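Beta-N-acetylglucosaminidase-like protein Glycoside hydrolase family 20 (Flavobacterium johnsoniae, PDB 6YHH) probably hydrolyses terminal beta-linked N-acetylglucosamine residues from chito-oligosaccharides, as a family 20 glycoside hydrolase of bacterial chitin degradation. Local coordinates at residues Pro615-Glu629 against Leu648-Leu662. Residues are numbered along the deposited sequence; the frame is centred on the assembly and turned at random.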
loop_
_atom_site.group_PDB
_atom_site.type_symbol
_atom_site.label_atom_id
_atom_site.label_comp_id
_atom_site.label_asym_id
_atom_site.label_seq_id
_atom_site.Cartn_x
_atom_site.Cartn_y
_atom_site.Cartn_z
ATOM N N PRO A 615 -2.430 27.075 6.247
ATOM C CA PRO A 615 -2.565 27.548 4.840
ATOM C C PRO A 615 -3.974 27.508 4.275
ATOM O O PRO A 615 -4.236 28.201 3.307
ATOM C CB PRO A 615 -1.643 26.629 4.060
ATOM C CG PRO A 615 -0.699 26.054 5.074
ATOM C CD PRO A 615 -1.431 25.997 6.397
ATOM N N ILE A 616 -4.861 26.712 4.859
ATOM C CA ILE A 616 -6.175 26.656 4.310
ATOM C C ILE A 616 -7.136 27.585 5.007
ATOM O O ILE A 616 -8.190 27.880 4.454
ATOM C CB ILE A 616 -6.812 25.280 4.227
ATOM C CG1 ILE A 616 -6.941 24.653 5.532
ATOM C CG2 ILE A 616 -5.971 24.428 3.269
ATOM C CD1 ILE A 616 -7.695 23.313 5.471
ATOM N N LEU A 617 -6.769 28.061 6.182
ATOM C CA LEU A 617 -7.716 28.945 6.932
ATOM C C LEU A 617 -8.185 30.149 6.121
ATOM O O LEU A 617 -9.352 30.551 6.218
ATOM C CB LEU A 617 -7.094 29.382 8.293
ATOM C CG LEU A 617 -6.939 28.271 9.343
ATOM C CD1 LEU A 617 -6.413 28.907 10.595
ATOM C CD2 LEU A 617 -8.220 27.458 9.594
ATOM N N PRO A 618 -7.305 30.820 5.345
ATOM C CA PRO A 618 -7.812 31.997 4.650
ATOM C C PRO A 618 -8.905 31.642 3.646
ATOM O O PRO A 618 -9.882 32.408 3.430
ATOM C CB PRO A 618 -6.581 32.540 3.916
ATOM C CG PRO A 618 -5.427 32.062 4.807
ATOM C CD PRO A 618 -5.836 30.691 5.229
ATOM N N LEU A 619 -8.819 30.441 3.072
ATOM C CA LEU A 619 -9.711 30.020 2.055
ATOM C C LEU A 619 -11.056 29.606 2.681
ATOM O O LEU A 619 -12.157 29.976 2.201
ATOM C CB LEU A 619 -9.101 28.844 1.224
ATOM C CG LEU A 619 -9.842 28.529 -0.089
ATOM C CD1 LEU A 619 -9.813 29.669 -1.062
ATOM C CD2 LEU A 619 -9.258 27.255 -0.793
ATOM N N SER A 620 -10.999 28.908 3.799
ATOM C CA SER A 620 -12.213 28.460 4.474
ATOM C C SER A 620 -12.892 29.674 5.101
ATOM O O SER A 620 -14.106 29.746 5.132
ATOM C CB SER A 620 -11.972 27.348 5.490
ATOM O OG SER A 620 -11.088 27.734 6.604
ATOM N N LYS A 621 -12.108 30.684 5.522
ATOM C CA LYS A 621 -12.720 31.921 6.045
ATOM C C LYS A 621 -13.414 32.661 4.940
ATOM O O LYS A 621 -14.589 33.096 5.088
ATOM C CB LYS A 621 -11.686 32.801 6.697
ATOM C CG LYS A 621 -12.256 34.185 6.973
ATOM C CD LYS A 621 -11.350 35.044 7.799
ATOM C CE LYS A 621 -11.911 36.475 7.939
ATOM N NZ LYS A 621 -13.292 36.498 8.440
ATOM N N LYS A 622 -12.798 32.778 3.752
ATOM C CA LYS A 622 -13.456 33.404 2.626
ATOM C C LYS A 622 -14.783 32.755 2.236
ATOM O O LYS A 622 -15.827 33.435 1.976
ATOM C CB LYS A 622 -12.507 33.525 1.437
ATOM C CG LYS A 622 -11.384 34.509 1.645
ATOM C CD LYS A 622 -10.184 34.339 0.702
ATOM C CE LYS A 622 -9.126 35.380 1.157
ATOM N NZ LYS A 622 -7.936 35.516 0.275
ATOM N N LEU A 623 -14.815 31.414 2.244
ATOM C CA LEU A 623 -16.061 30.713 1.952
ATOM C C LEU A 623 -17.128 30.901 3.061
ATOM O O LEU A 623 -18.337 31.076 2.759
ATOM C CB LEU A 623 -15.768 29.199 1.748
ATOM C CG LEU A 623 -16.915 28.360 1.369
ATOM C CD1 LEU A 623 -17.558 28.838 0.076
ATOM C CD2 LEU A 623 -16.534 26.858 1.306
ATOM N N SER A 624 -16.719 30.877 4.332
ATOM C CA SER A 624 -17.586 31.047 5.483
ATOM C C SER A 624 -18.144 32.429 5.431
ATOM O O SER A 624 -19.367 32.611 5.637
ATOM C CB SER A 624 -16.817 30.840 6.796
ATOM O OG SER A 624 -17.733 31.107 7.904
ATOM N N ASP A 625 -17.301 33.392 5.152
ATOM C CA ASP A 625 -17.815 34.815 5.064
ATOM C C ASP A 625 -18.858 34.957 3.995
ATOM O O ASP A 625 -19.916 35.569 4.238
ATOM C CB ASP A 625 -16.690 35.823 4.845
ATOM C CG ASP A 625 -15.794 36.014 6.047
ATOM O OD1 ASP A 625 -16.066 35.606 7.180
ATOM O OD2 ASP A 625 -14.734 36.597 5.862
ATOM N N ALA A 626 -18.600 34.449 2.789
ATOM C CA ALA A 626 -19.578 34.486 1.710
ATOM C C ALA A 626 -20.857 33.740 2.109
ATOM O O ALA A 626 -21.982 34.217 1.817
ATOM C CB ALA A 626 -18.995 33.965 0.421
ATOM N N SER A 627 -20.703 32.571 2.741
ATOM C CA SER A 627 -21.849 31.743 3.167
ATOM C C SER A 627 -22.755 32.526 4.133
ATOM O O SER A 627 -23.990 32.520 3.965
ATOM C CB SER A 627 -21.360 30.448 3.780
ATOM O OG SER A 627 -20.679 29.642 2.820
ATOM N N GLN A 628 -22.138 33.192 5.100
ATOM C CA GLN A 628 -22.906 33.957 6.099
ATOM C C GLN A 628 -23.746 35.018 5.404
ATOM O O GLN A 628 -24.918 35.242 5.768
ATOM C CB GLN A 628 -21.969 34.613 7.156
ATOM C CG GLN A 628 -21.350 33.630 8.142
ATOM C CD GLN A 628 -20.163 34.192 9.000
ATOM O OE1 GLN A 628 -20.348 35.066 9.797
ATOM N NE2 GLN A 628 -19.009 33.567 8.925
ATOM N N GLU A 629 -23.160 35.704 4.464
ATOM C CA GLU A 629 -23.879 36.824 3.794
ATOM C C GLU A 629 -24.967 36.300 2.827
ATOM O O GLU A 629 -26.154 36.813 2.758
ATOM C CB GLU A 629 -22.917 37.784 3.111
ATOM C CG GLU A 629 -23.572 39.094 2.614
ATOM C CD GLU A 629 -24.028 39.959 3.792
ATOM O OE1 GLU A 629 -23.304 40.030 4.804
ATOM O OE2 GLU A 629 -25.117 40.572 3.678
ATOM N N LEU A 648 -17.099 40.325 -2.018
ATOM C CA LEU A 648 -17.120 39.307 -1.011
ATOM C C LEU A 648 -17.075 37.912 -1.698
ATOM O O LEU A 648 -16.284 37.043 -1.278
ATOM C CB LEU A 648 -18.350 39.438 -0.126
ATOM C CG LEU A 648 -18.394 38.473 1.015
ATOM C CD1 LEU A 648 -17.314 38.836 1.992
ATOM C CD2 LEU A 648 -19.783 38.491 1.687
ATOM N N ILE A 649 -17.891 37.717 -2.719
ATOM C CA ILE A 649 -17.911 36.448 -3.471
ATOM C C ILE A 649 -16.642 36.307 -4.256
ATOM O O ILE A 649 -16.091 35.200 -4.294
ATOM C CB ILE A 649 -19.202 36.284 -4.281
ATOM C CG1 ILE A 649 -20.296 35.761 -3.339
ATOM C CG2 ILE A 649 -19.009 35.423 -5.521
ATOM C CD1 ILE A 649 -20.631 36.541 -2.093
ATOM N N GLU A 650 -16.134 37.388 -4.844
ATOM C CA GLU A 650 -14.918 37.299 -5.624
ATOM C C GLU A 650 -13.754 36.851 -4.831
ATOM O O GLU A 650 -12.800 36.265 -5.386
ATOM C CB GLU A 650 -14.558 38.676 -6.260
ATOM C CG GLU A 650 -15.442 39.120 -7.405
ATOM C CD GLU A 650 -15.333 38.165 -8.560
ATOM O OE1 GLU A 650 -14.231 38.031 -9.131
ATOM O OE2 GLU A 650 -16.355 37.488 -8.827
ATOM N N GLN A 651 -13.734 37.108 -3.543
ATOM C CA GLN A 651 -12.616 36.622 -2.680
ATOM C C GLN A 651 -12.471 35.110 -2.866
ATOM O O GLN A 651 -11.375 34.527 -2.726
ATOM C CB GLN A 651 -12.861 36.851 -1.214
ATOM C CG GLN A 651 -13.021 38.299 -0.734
ATOM C CD GLN A 651 -11.822 39.085 -1.041
ATOM O OE1 GLN A 651 -10.728 38.772 -0.564
ATOM N NE2 GLN A 651 -11.991 40.102 -1.867
ATOM N N CYS A 652 -13.571 34.440 -3.107
ATOM C CA CYS A 652 -13.555 32.971 -3.141
ATOM C C CYS A 652 -12.933 32.415 -4.444
ATOM O O CYS A 652 -12.880 31.181 -4.594
ATOM C CB CYS A 652 -14.955 32.387 -2.964
ATOM S SG CYS A 652 -15.638 32.661 -1.351
ATOM N N ASN A 653 -12.572 33.271 -5.400
ATOM C CA ASN A 653 -11.886 32.778 -6.621
ATOM C C ASN A 653 -10.397 32.807 -6.515
ATOM O O ASN A 653 -9.697 32.657 -7.502
ATOM C CB ASN A 653 -12.286 33.662 -7.800
ATOM C CG ASN A 653 -12.084 32.995 -9.136
ATOM O OD1 ASN A 653 -12.105 31.758 -9.296
ATOM N ND2 ASN A 653 -11.921 33.830 -10.165
ATOM N N THR A 654 -9.886 33.108 -5.334
ATOM C CA THR A 654 -8.441 33.177 -5.122
ATOM C C THR A 654 -7.778 31.846 -5.394
ATOM O O THR A 654 -8.305 30.799 -5.033
ATOM C CB THR A 654 -8.059 33.684 -3.725
ATOM O OG1 THR A 654 -6.630 33.849 -3.650
ATOM C CG2 THR A 654 -8.538 32.762 -2.655
ATOM N N LYS A 655 -6.584 31.944 -5.946
ATOM C CA LYS A 655 -5.715 30.757 -6.221
ATOM C C LYS A 655 -4.510 30.803 -5.307
ATOM O O LYS A 655 -3.546 30.061 -5.550
ATOM C CB LYS A 655 -5.275 30.791 -7.686
ATOM C CG LYS A 655 -6.412 31.047 -8.702
ATOM C CD LYS A 655 -7.448 30.017 -8.745
ATOM C CE LYS A 655 -8.407 30.269 -9.921
ATOM N NZ LYS A 655 -9.464 29.260 -9.924
ATOM N N ASP A 656 -4.450 31.731 -4.363
ATOM C CA ASP A 656 -3.256 31.963 -3.581
ATOM C C ASP A 656 -3.034 31.063 -2.365
ATOM O O ASP A 656 -1.973 31.168 -1.696
ATOM C CB ASP A 656 -3.265 33.400 -3.049
ATOM C CG ASP A 656 -3.157 34.442 -4.136
ATOM O OD1 ASP A 656 -2.786 34.149 -5.247
ATOM O OD2 ASP A 656 -3.444 35.572 -3.740
ATOM N N HIS A 657 -3.981 30.203 -2.005
ATOM C CA HIS A 657 -3.902 29.455 -0.757
ATOM C C HIS A 657 -3.804 27.960 -1.046
ATOM O O HIS A 657 -4.682 27.354 -1.650
ATOM C CB HIS A 657 -5.122 29.697 0.121
ATOM C CG HIS A 657 -5.350 31.124 0.365
ATOM N ND1 HIS A 657 -4.414 31.908 0.982
ATOM C CD2 HIS A 657 -6.349 31.938 -0.024
ATOM C CE1 HIS A 657 -4.839 33.170 0.991
ATOM N NE2 HIS A 657 -6.026 33.205 0.426
ATOM N N ALA A 658 -2.694 27.381 -0.576
ATOM C CA ALA A 658 -2.537 25.903 -0.492
ATOM C C ALA A 658 -2.499 25.216 -1.846
ATOM O O ALA A 658 -2.623 23.996 -1.902
ATOM C CB ALA A 658 -3.516 25.279 0.449
ATOM N N ASP A 659 -2.323 25.964 -2.955
ATOM C CA ASP A 659 -2.352 25.389 -4.287
ATOM C C ASP A 659 -3.628 24.628 -4.559
ATOM O O ASP A 659 -3.648 23.671 -5.281
ATOM C CB ASP A 659 -1.068 24.530 -4.532
ATOM C CG ASP A 659 0.169 25.388 -4.838
ATOM O OD1 ASP A 659 0.004 26.599 -5.222
ATOM O OD2 ASP A 659 1.336 24.930 -4.639
ATOM N N VAL A 660 -4.734 25.159 -4.040
ATOM C CA VAL A 660 -6.033 24.669 -4.428
ATOM C C VAL A 660 -6.934 25.874 -4.755
ATOM O O VAL A 660 -6.567 27.025 -4.467
ATOM C CB VAL A 660 -6.737 23.857 -3.322
ATOM C CG1 VAL A 660 -5.932 22.637 -2.947
ATOM C CG2 VAL A 660 -6.983 24.687 -2.066
ATOM N N GLU A 661 -8.108 25.548 -5.282
ATOM C CA GLU A 661 -9.152 26.481 -5.568
ATOM C C GLU A 661 -10.475 25.969 -5.060
ATOM O O GLU A 661 -10.731 24.784 -4.942
ATOM C CB GLU A 661 -9.216 26.726 -7.062
ATOM C CG GLU A 661 -9.644 25.550 -7.922
ATOM C CD GLU A 661 -9.417 25.716 -9.396
ATOM O OE1 GLU A 661 -8.613 26.584 -9.776
ATOM O OE2 GLU A 661 -10.002 24.938 -10.204
ATOM N N LEU A 662 -11.345 26.922 -4.730
ATOM C CA LEU A 662 -12.732 26.615 -4.399
ATOM C C LEU A 662 -13.594 26.430 -5.646
ATOM O O LEU A 662 -13.744 27.351 -6.442
ATOM C CB LEU A 662 -13.368 27.744 -3.531
ATOM C CG LEU A 662 -12.922 27.858 -2.081
ATOM C CD1 LEU A 662 -13.343 29.226 -1.498
ATOM C CD2 LEU A 662 -13.430 26.696 -1.261
HETATM O O HOH W 1 -2.551 30.227 2.501
HETATM O O HOH W 2 -15.296 36.096 1.196
HETATM O O HOH W 3 -9.214 36.401 -1.894
#
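With CG anti to the carbonyl carbon (chi1 -69°) and the chain extended beyond it, Lys622 carries NZ to His657, whose own CG is likewise anti to its carbonyl carbon (chi1 -54°). The two side chains run roughly perpendicular, and Lys622 NZ arrives at the ring edge and donates to His657 NE2 at 3.0 Å, only 6° out of the ring plane, consistent with NE2 acting as the acceptor. The ring has two further contacts: Pro618 CB lies over one face, 3.6 Å from the His657 ring centroid, as a CH-pi contact, while a water links ND1 to Pro615 O. With an alanine here instead of the imidazole, Lys622 NZ would probably lose its His657 acceptor and Pro618 CB the ring face it packs on. A second water accepts from Lys622 NZ and donates to both Gln651 O and Gln651 OE1, linking the ammonium to the backbone and side chain of Gln651.

Next to these polar contacts, Leu619 and Leu662 lie alongside with their side chains running opposite ways, Leu619 CD1 at 3.6 Å from Leu662 CD1. Leu619 CD1 also touches Thr654 CG2, whereas Leu619 CD2 reaches Val660 CG2 at 3.7 Å. Farther along, Cys652 SG sits 3.4 Å from Lys622 O, and Leu648 CD2 packs on Glu629 CB at 3.5 Å. Phe528 of helix 523-529 touches both Leu623 and Leu662. In this C-terminal helical region, helix 617-634 thus packs against the connection from helix 642-650, through the Thr654 ST turn, to strand 660-662, which pairs antiparallel with strand 532-534.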